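Local structure of transcription antitermination protein NusB (Thermotoga maritima, 1TZV) at residues A[30-35]-A[46-51]; A[8-13]-A[108-113]. The protein probably acts in transcription antitermination, binding the boxA antiterminator sequence of ribosomal RNA operons. All blocks are in the same frame, centred on the assembly; numbering follows the deposited sequence.

Contact 1. Residues A[30-35]-A[46-51]; sequences ILEEIL and DARRYI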
ATOM      1  N   ILE A  30     -10.263  12.255   1.489  1.00 19.37           N
ATOM      2  CA  ILE A  30      -9.578  12.249   0.207  1.00 18.39           C
ATOM      3  C   ILE A  30      -9.996  11.005  -0.588  1.00 16.64           C
ATOM      4  O   ILE A  30     -10.257  11.098  -1.776  1.00 18.40           O
ATOM      5  CB  ILE A  30      -8.056  12.273   0.395  1.00 18.32           C
ATOM      6  CG1 ILE A  30      -7.654  13.629   0.996  1.00 18.76           C
ATOM      7  CG2 ILE A  30      -7.364  12.044  -0.937  1.00 20.47           C
ATOM      8  CD1 ILE A  30      -6.182  13.747   1.339  1.00 20.22           C
ATOM      9  N   LEU A  31     -10.073   9.849   0.073  1.00 16.00           N
ATOM     10  CA  LEU A  31     -10.494   8.636  -0.638  1.00 16.59           C
ATOM     11  C   LEU A  31     -11.906   8.806  -1.199  1.00 17.60           C
ATOM     12  O   LEU A  31     -12.188   8.376  -2.316  1.00 17.66           O
ATOM     13  CB  LEU A  31     -10.448   7.402   0.274  1.00 17.32           C
ATOM     14  CG  LEU A  31     -10.981   6.120  -0.386  1.00 16.21           C
ATOM     15  CD1 LEU A  31     -10.069   5.704  -1.539  1.00 17.71           C
ATOM     16  CD2 LEU A  31     -11.089   4.999   0.622  1.00 18.78           C
ATOM     17  N   GLU A  32     -12.798   9.434  -0.431  1.00 17.70           N
ATOM     18  CA  GLU A  32     -14.168   9.634  -0.923  1.00 19.59           C
ATOM     19  C   GLU A  32     -14.253  10.479  -2.199  1.00 21.67           C
ATOM     20  O   GLU A  32     -15.195  10.329  -2.983  1.00 24.90           O
ATOM     21  CB  GLU A  32     -15.056  10.243   0.168  1.00 24.63           C
ATOM     22  CG  GLU A  32     -15.326   9.294   1.341  1.00 24.00           C
ATOM     23  CD  GLU A  32     -15.859   7.936   0.910  1.00 23.34           C
ATOM     24  OE1 GLU A  32     -16.841   7.869   0.139  1.00 26.12           O
ATOM     25  OE2 GLU A  32     -15.298   6.917   1.349  1.00 22.85           O
ATOM     26  N   GLU A  33     -13.288  11.366  -2.423  1.00 20.69           N
ATOM     27  CA  GLU A  33     -13.288  12.182  -3.642  1.00 23.61           C
ATOM     28  C   GLU A  33     -12.904  11.305  -4.837  1.00 25.79           C
ATOM     29  O   GLU A  33     -13.374  11.507  -5.960  1.00 26.04           O
ATOM     30  CB  GLU A  33     -12.277  13.326  -3.551  1.00 22.36           C
ATOM     31  CG  GLU A  33     -12.501  14.325  -2.424  1.00 34.26           C
ATOM     32  CD  GLU A  33     -11.463  15.436  -2.436  1.00 29.84           C
ATOM     33  OE1 GLU A  33     -10.431  15.277  -3.125  1.00 34.33           O
ATOM     34  OE2 GLU A  33     -11.673  16.458  -1.753  1.00 39.79           O
ATOM     35  N   ILE A  34     -12.041  10.325  -4.581  1.00 22.18           N
ATOM     36  CA  ILE A  34     -11.552   9.410  -5.613  1.00 19.03           C
ATOM     37  C   ILE A  34     -12.597   8.360  -5.971  1.00 24.00           C
ATOM     38  O   ILE A  34     -12.808   8.051  -7.151  1.00 26.20           O
ATOM     39  CB  ILE A  34     -10.248   8.719  -5.121  1.00 18.57           C
ATOM     40  CG1 ILE A  34      -9.131   9.764  -5.049  1.00 19.16           C
ATOM     41  CG2 ILE A  34      -9.849   7.575  -6.040  1.00 20.57           C
ATOM     42  CD1 ILE A  34      -7.982   9.359  -4.155  1.00 17.38           C
ATOM     43  N   LEU A  35     -13.251   7.810  -4.951  1.00 21.20           N
ATOM     44  CA  LEU A  35     -14.280   6.803  -5.174  1.00 21.44           C
ATOM     45  C   LEU A  35     -15.499   7.471  -5.805  1.00 28.63           C
ATOM     46  O   LEU A  35     -15.930   8.544  -5.385  1.00 34.45           O
ATOM     47  CB  LEU A  35     -14.684   6.124  -3.854  1.00 20.81           C
ATOM     48  CG  LEU A  35     -13.573   5.334  -3.146  1.00 19.45           C
ATOM     49  CD1 LEU A  35     -14.081   4.835  -1.804  1.00 19.76           C
ATOM     50  CD2 LEU A  35     -13.105   4.165  -4.012  1.00 20.26           C
ATOM     51  N   ASP A  46     -13.814  -2.225   0.262  1.00 18.71           N
ATOM     52  CA  ASP A  46     -12.426  -2.629   0.434  1.00 18.52           C
ATOM     53  C   ASP A  46     -11.482  -1.430   0.556  1.00 15.38           C
ATOM     54  O   ASP A  46     -10.671  -1.385   1.476  1.00 16.75           O
ATOM     55  CB  ASP A  46     -11.985  -3.519  -0.729  1.00 19.36           C
ATOM     56  CG  ASP A  46     -12.726  -4.843  -0.770  1.00 27.15           C
ATOM     57  OD1 ASP A  46     -13.257  -5.265   0.276  1.00 24.46           O
ATOM     58  OD2 ASP A  46     -12.749  -5.469  -1.852  1.00 27.09           O
ATOM     59  N   ALA A  47     -11.600  -0.466  -0.349  1.00 17.16           N
ATOM     60  CA  ALA A  47     -10.724   0.708  -0.301  1.00 16.27           C
ATOM     61  C   ALA A  47     -10.858   1.440   1.024  1.00 16.02           C
ATOM     62  O   ALA A  47      -9.863   1.839   1.624  1.00 16.82           O
ATOM     63  CB  ALA A  47     -11.023   1.629  -1.448  1.00 17.85           C
ATOM     64  N   ARG A  48     -12.095   1.583   1.509  1.00 16.18           N
ATOM     65  CA  ARG A  48     -12.326   2.246   2.793  1.00 16.68           C
ATOM     66  C   ARG A  48     -11.672   1.473   3.959  1.00 16.54           C
ATOM     67  O   ARG A  48     -11.081   2.082   4.863  1.00 17.85           O
ATOM     68  CB  ARG A  48     -13.843   2.421   3.038  1.00 18.35           C
ATOM     69  CG  ARG A  48     -14.457   3.449   2.120  1.00 19.54           C
ATOM     70  CD  ARG A  48     -15.994   3.421   2.145  1.00 20.09           C
ATOM     71  NE  ARG A  48     -16.507   4.430   1.230  1.00 19.54           N
ATOM     72  CZ  ARG A  48     -17.627   4.307   0.519  1.00 20.98           C
ATOM     73  NH1 ARG A  48     -18.000   5.282  -0.295  1.00 22.06           N
ATOM     74  NH2 ARG A  48     -18.360   3.213   0.631  1.00 23.39           N
ATOM     75  N   ARG A  49     -11.783   0.146   3.953  1.00 16.88           N
ATOM     76  CA  ARG A  49     -11.183  -0.664   5.005  1.00 16.85           C
ATOM     77  C   ARG A  49      -9.648  -0.488   4.973  1.00 16.72           C
ATOM     78  O   ARG A  49      -8.997  -0.334   6.020  1.00 18.08           O
ATOM     79  CB  ARG A  49     -11.551  -2.149   4.828  1.00 19.19           C
ATOM     80  CG  ARG A  49     -10.967  -3.033   5.908  1.00 18.71           C
ATOM     81  CD  ARG A  49     -11.307  -4.525   5.730  1.00 20.52           C
ATOM     82  NE  ARG A  49     -10.697  -5.101   4.533  1.00 19.68           N
ATOM     83  CZ  ARG A  49     -11.347  -5.309   3.394  1.00 20.17           C
ATOM     84  NH1 ARG A  49     -10.711  -5.822   2.352  1.00 20.56           N
ATOM     85  NH2 ARG A  49     -12.639  -5.027   3.296  1.00 22.23           N
ATOM     86  N   TYR A  50      -9.076  -0.539   3.770  1.00 15.48           N
ATOM     87  CA  TYR A  50      -7.628  -0.341   3.609  1.00 14.42           C
ATOM     88  C   TYR A  50      -7.171   1.010   4.176  1.00 13.66           C
ATOM     89  O   TYR A  50      -6.233   1.081   4.977  1.00 15.00           O
ATOM     90  CB  TYR A  50      -7.222  -0.386   2.119  1.00 16.62           C
ATOM     91  CG  TYR A  50      -6.865  -1.749   1.545  1.00 14.28           C
ATOM     92  CD1 TYR A  50      -7.811  -2.783   1.501  1.00 17.30           C
ATOM     93  CD2 TYR A  50      -5.595  -1.992   1.002  1.00 15.70           C
ATOM     94  CE1 TYR A  50      -7.500  -4.014   0.914  1.00 18.37           C
ATOM     95  CE2 TYR A  50      -5.281  -3.224   0.423  1.00 15.68           C
ATOM     96  CZ  TYR A  50      -6.235  -4.219   0.375  1.00 17.01           C
ATOM     97  OH  TYR A  50      -5.933  -5.397  -0.267  1.00 19.07           O
ATOM     98  N   ILE A  51      -7.828   2.078   3.742  1.00 15.78           N
ATOM     99  CA  ILE A  51      -7.441   3.411   4.200  1.00 15.29           C
ATOM    100  C   ILE A  51      -7.592   3.546   5.710  1.00 16.27           C
ATOM    101  O   ILE A  51      -6.716   4.089   6.378  1.00 17.81           O
ATOM    102  CB  ILE A  51      -8.230   4.489   3.426  1.00 17.06           C
ATOM    103  CG1 ILE A  51      -7.612   4.651   2.027  1.00 19.08           C
ATOM    104  CG2 ILE A  51      -8.238   5.820   4.190  1.00 19.66           C
ATOM    105  CD1 ILE A  51      -6.136   5.139   2.018  1.00 16.73           C
TER
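Glu-32 and Arg-48 join the two helices with a two-pronged salt bridge. Their side chains cross at about a right angle. The carboxylate and the guanidinium nevertheless lie nearly coplanar, with 25° between the planes. Arg-48 presents its side edge, so NE and NH1 each take one oxygen. NE donates to OE2 of Glu-32 at 2.8 Å, almost straight at 164° and within the guanidinium plane. NH1 donates to OE1 of Glu-32 at 2.9 Å, with the oxygen tilted slightly out of that plane. Both oxygens use their syn lone pairs, and two bonds on one edge limit rotation of either group. The arginine chain is extended from CG to NE, while the glutamate chain bends at chi2, which folds its carboxylate back toward that edge.

Beside this polar pair lies an apolar layer. It packs helix 27-34 against helix 41-56 in the all-helical NusB fold. The short segments run nearly antiparallel, at 159°, with their axes 10.7 Å apart.

Leu-31 sets out toward the facing helix. Its CG lies anti to the backbone N, beside the carbonyl carbon, and from there CD2 reaches the peptide between Ala-47 and Arg-48. This methyl sits 3.5 Å from the carbonyl O of Ala-47. It also reaches CG1 of Ile-51 at 3.8 Å and CB of Ala-47 at 4.0 Å.

Leu-35, the first residue to leave the helical conformation, spreads its two methyls over different partners. CD2 meets CB of Ala-47 at 4.2 Å. CD1 lies 3.9 Å from NE of Arg-48, on an oblique approach to the guanidinium. Ala-47 thus receives methyls from both leucines on its single CB. On another side of helix 41-56, the hydroxyl of Tyr-50 is hydrogen-bonded to Glu-91.

Contact 2. Residues A[8-13]-A[108-113]; sequences MRLAVF and IEIAKR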
ATOM      1  N   MET A   8      -9.044  -1.154  -7.267  1.00 17.27           N
ATOM      2  CA  MET A   8      -9.424  -0.859  -5.889  1.00 16.60           C
ATOM      3  C   MET A   8      -8.145  -0.431  -5.150  1.00 17.06           C
ATOM      4  O   MET A   8      -8.126   0.614  -4.493  1.00 16.69           O
ATOM      5  CB  MET A   8     -10.016  -2.124  -5.242  1.00 16.45           C
ATOM      6  CG  MET A   8     -10.386  -2.028  -3.756  1.00 18.51           C
ATOM      7  SD  MET A   8      -9.019  -2.047  -2.573  1.00 18.03           S
ATOM      8  CE  MET A   8      -8.446  -3.755  -2.745  1.00 20.09           C
ATOM      9  N   ARG A   9      -7.077  -1.223  -5.273  1.00 15.83           N
ATOM     10  CA  ARG A   9      -5.832  -0.916  -4.584  1.00 15.46           C
ATOM     11  C   ARG A   9      -5.217   0.389  -5.059  1.00 15.60           C
ATOM     12  O   ARG A   9      -4.628   1.122  -4.251  1.00 15.70           O
ATOM     13  CB  ARG A   9      -4.814  -2.048  -4.738  1.00 14.30           C
ATOM     14  CG  ARG A   9      -3.635  -1.900  -3.798  1.00 17.94           C
ATOM     15  CD  ARG A   9      -2.538  -2.897  -4.080  1.00 17.75           C
ATOM     16  NE  ARG A   9      -2.889  -4.281  -3.774  1.00 18.59           N
ATOM     17  CZ  ARG A   9      -3.175  -5.194  -4.690  1.00 19.93           C
ATOM     18  NH1 ARG A   9      -3.184  -4.888  -5.980  1.00 19.41           N
ATOM     19  NH2 ARG A   9      -3.378  -6.444  -4.315  1.00 20.18           N
ATOM     20  N   LEU A  10      -5.338   0.684  -6.350  0.50 14.86           N
ATOM     21  CA  LEU A  10      -4.792   1.935  -6.867  0.50 16.13           C
ATOM     22  C   LEU A  10      -5.523   3.134  -6.271  0.50 16.97           C
ATOM     23  O   LEU A  10      -4.926   4.187  -6.079  0.50 17.18           O
ATOM     24  CB  LEU A  10      -4.875   1.996  -8.396  0.50 19.26           C
ATOM     25  CG  LEU A  10      -3.690   1.454  -9.200  0.50 16.80           C
ATOM     26  CD1 LEU A  10      -4.067   1.518 -10.674  0.50 20.81           C
ATOM     27  CD2 LEU A  10      -2.401   2.249  -8.911  0.50 16.31           C
ATOM     28  N   ALA A  11      -6.814   2.991  -5.980  1.00 14.87           N
ATOM     29  CA  ALA A  11      -7.559   4.112  -5.383  1.00 15.73           C
ATOM     30  C   ALA A  11      -6.990   4.399  -3.988  1.00 13.66           C
ATOM     31  O   ALA A  11      -6.874   5.559  -3.575  1.00 14.57           O
ATOM     32  CB  ALA A  11      -9.060   3.779  -5.287  1.00 16.91           C
ATOM     33  N   VAL A  12      -6.659   3.335  -3.252  1.00 14.22           N
ATOM     34  CA  VAL A  12      -6.064   3.475  -1.926  1.00 13.61           C
ATOM     35  C   VAL A  12      -4.721   4.207  -2.079  1.00 13.56           C
ATOM     36  O   VAL A  12      -4.431   5.166  -1.353  1.00 14.04           O
ATOM     37  CB  VAL A  12      -5.856   2.078  -1.268  1.00 13.98           C
ATOM     38  CG1 VAL A  12      -5.109   2.234   0.024  1.00 14.40           C
ATOM     39  CG2 VAL A  12      -7.201   1.407  -1.018  1.00 15.49           C
ATOM     40  N   PHE A  13      -3.918   3.759  -3.041  1.00 12.80           N
ATOM     41  CA  PHE A  13      -2.635   4.399  -3.277  1.00 13.94           C
ATOM     42  C   PHE A  13      -2.821   5.869  -3.640  1.00 12.83           C
ATOM     43  O   PHE A  13      -2.106   6.715  -3.114  1.00 13.70           O
ATOM     44  CB  PHE A  13      -1.859   3.697  -4.387  1.00 13.04           C
ATOM     45  CG  PHE A  13      -0.602   4.424  -4.754  1.00 13.01           C
ATOM     46  CD1 PHE A  13       0.508   4.364  -3.926  1.00 13.72           C
ATOM     47  CD2 PHE A  13      -0.575   5.262  -5.851  1.00 13.79           C
ATOM     48  CE1 PHE A  13       1.638   5.155  -4.188  1.00 14.81           C
ATOM     49  CE2 PHE A  13       0.544   6.056  -6.126  1.00 15.96           C
ATOM     50  CZ  PHE A  13       1.648   6.000  -5.288  1.00 16.99           C
ATOM     51  N   ILE A 108       5.032  -3.818  -6.621  1.00 15.79           N
ATOM     52  CA  ILE A 108       6.111  -3.511  -7.551  1.00 17.36           C
ATOM     53  C   ILE A 108       5.523  -2.822  -8.787  1.00 16.53           C
ATOM     54  O   ILE A 108       6.122  -1.869  -9.307  1.00 16.11           O
ATOM     55  CB  ILE A 108       6.850  -4.810  -7.993  1.00 17.37           C
ATOM     56  CG1 ILE A 108       7.659  -5.383  -6.830  1.00 18.84           C
ATOM     57  CG2 ILE A 108       7.759  -4.536  -9.195  1.00 18.15           C
ATOM     58  CD1 ILE A 108       8.076  -6.843  -7.068  1.00 19.70           C
ATOM     59  N   GLU A 109       4.384  -3.294  -9.275  1.00 14.88           N
ATOM     60  CA  GLU A 109       3.737  -2.683 -10.442  1.00 16.29           C
ATOM     61  C   GLU A 109       3.427  -1.213 -10.171  1.00 16.21           C
ATOM     62  O   GLU A 109       3.646  -0.359 -11.053  1.00 17.13           O
ATOM     63  CB  GLU A 109       2.423  -3.386 -10.792  1.00 18.24           C
ATOM     64  CG  GLU A 109       2.513  -4.743 -11.502  1.00 25.29           C
ATOM     65  CD  GLU A 109       1.144  -5.446 -11.590  1.00 39.53           C
ATOM     66  OE1 GLU A 109       0.099  -4.781 -11.385  1.00 37.81           O
ATOM     67  OE2 GLU A 109       1.107  -6.666 -11.870  1.00 34.95           O
ATOM     68  N   ILE A 110       2.909  -0.890  -8.987  1.00 16.07           N
ATOM     69  CA  ILE A 110       2.601   0.504  -8.687  1.00 15.27           C
ATOM     70  C   ILE A 110       3.882   1.319  -8.621  1.00 16.99           C
ATOM     71  O   ILE A 110       3.944   2.429  -9.156  1.00 16.65           O
ATOM     72  CB  ILE A 110       1.811   0.632  -7.363  1.00 14.13           C
ATOM     73  CG1 ILE A 110       0.470  -0.108  -7.484  1.00 16.58           C
ATOM     74  CG2 ILE A 110       1.552   2.128  -7.050  1.00 15.75           C
ATOM     75  CD1 ILE A 110      -0.362  -0.106  -6.171  1.00 16.66           C
ATOM     76  N   ALA A 111       4.915   0.793  -7.978  1.00 14.21           N
ATOM     77  CA  ALA A 111       6.178   1.512  -7.881  1.00 15.68           C
ATOM     78  C   ALA A 111       6.756   1.783  -9.263  1.00 15.86           C
ATOM     79  O   ALA A 111       7.275   2.873  -9.503  1.00 15.77           O
ATOM     80  CB  ALA A 111       7.179   0.721  -7.046  1.00 15.26           C
ATOM     81  N   LYS A 112       6.668   0.824 -10.173  1.00 16.13           N
ATOM     82  CA  LYS A 112       7.194   1.021 -11.527  1.00 16.51           C
ATOM     83  C   LYS A 112       6.330   2.003 -12.312  1.00 20.94           C
ATOM     84  O   LYS A 112       6.843   2.813 -13.096  1.00 20.68           O
ATOM     85  CB  LYS A 112       7.260  -0.312 -12.261  1.00 18.87           C
ATOM     86  CG  LYS A 112       8.366  -1.199 -11.753  1.00 20.31           C
ATOM     87  CD  LYS A 112       8.449  -2.488 -12.568  1.00 26.14           C
ATOM     88  CE  LYS A 112       9.637  -3.329 -12.150  1.00 36.68           C
ATOM     89  NZ  LYS A 112       9.782  -4.512 -13.045  1.00 41.63           N
ATOM     90  N   ARG A 113       5.025   1.951 -12.079  1.00 18.11           N
ATOM     91  CA  ARG A 113       4.043   2.810 -12.735  1.00 19.75           C
ATOM     92  C   ARG A 113       4.413   4.279 -12.597  1.00 16.53           C
ATOM     93  O   ARG A 113       4.421   5.027 -13.595  1.00 18.57           O
ATOM     94  CB  ARG A 113       2.660   2.553 -12.096  1.00 19.89           C
ATOM     95  CG  ARG A 113       1.476   3.361 -12.617  1.00 20.75           C
ATOM     96  CD  ARG A 113       0.202   2.953 -11.846  1.00 22.27           C
ATOM     97  NE  ARG A 113      -0.965   3.738 -12.247  1.00 22.86           N
ATOM     98  CZ  ARG A 113      -1.722   3.474 -13.306  1.00 20.51           C
ATOM     99  NH1 ARG A 113      -2.751   4.250 -13.589  1.00 23.95           N
ATOM    100  NH2 ARG A 113      -1.454   2.425 -14.075  1.00 24.86           N
TER
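Ile-110 reaches three side chains of helix 5-19. Its CG2 sits 3.8 Å from the centroid of the Phe-13 ring, only 8° off the ring normal, a CH-pi contact over the middle of one face. Its CG1 lies near CD2 of Leu-10 in the conformer described, and the two side chains slide past each other in opposite directions. Its CD1 touches CD of Arg-9 at 4.1 Å. The charged end of Arg-9 turns elsewhere, to a salt bridge with Glu-91. With CG1 beside the backbone N (chi1 -62°), CG2 is left to face the ring. An alanine in place of Phe-13 would remove that ring and is likely to leave CG2 of Ile-110 facing a gap. One turn on, Arg-113 comes from the direction opposite to Leu-10, whose CD1 lies over one face of the guanidinium. A second conformer of Leu-10 is modelled, so its contacts are less certain. No hydrogen bond links the segments, which cross at -55°. Helix 79-94 meets both partners, with Val-84 against Phe-13 and Ile-110, while helix 117-134 packs behind helix 100-114 through Val-123 on Ala-111.

Overall arrangement
Helix 5-19 links the two contacts. It supplies residues 8-13 to contact 2 and also packs on helix 41-56, which carries one side of contact 1. The centres of the contacts are about 14 Å apart. Val-12, on the 8-13 segment, packs against helix 41-56: its CG2 lies 3.6 Å from CB of Tyr-50, and its CG1 lies 3.7 Å from CD1 of Ile-51. Nearby, CG of Met-8 touches CB of Asp-46 at 3.7 Å. Contact 1 is local in sequence, whereas contact 2 joins the first helix of the chain to helix 100-114, 95 residues apart at the closest ends. Contact 2 is also the more central, about 7 Å from the chain centre against about 12 Å. Glu-91 is shared by Arg-9 and Tyr-50.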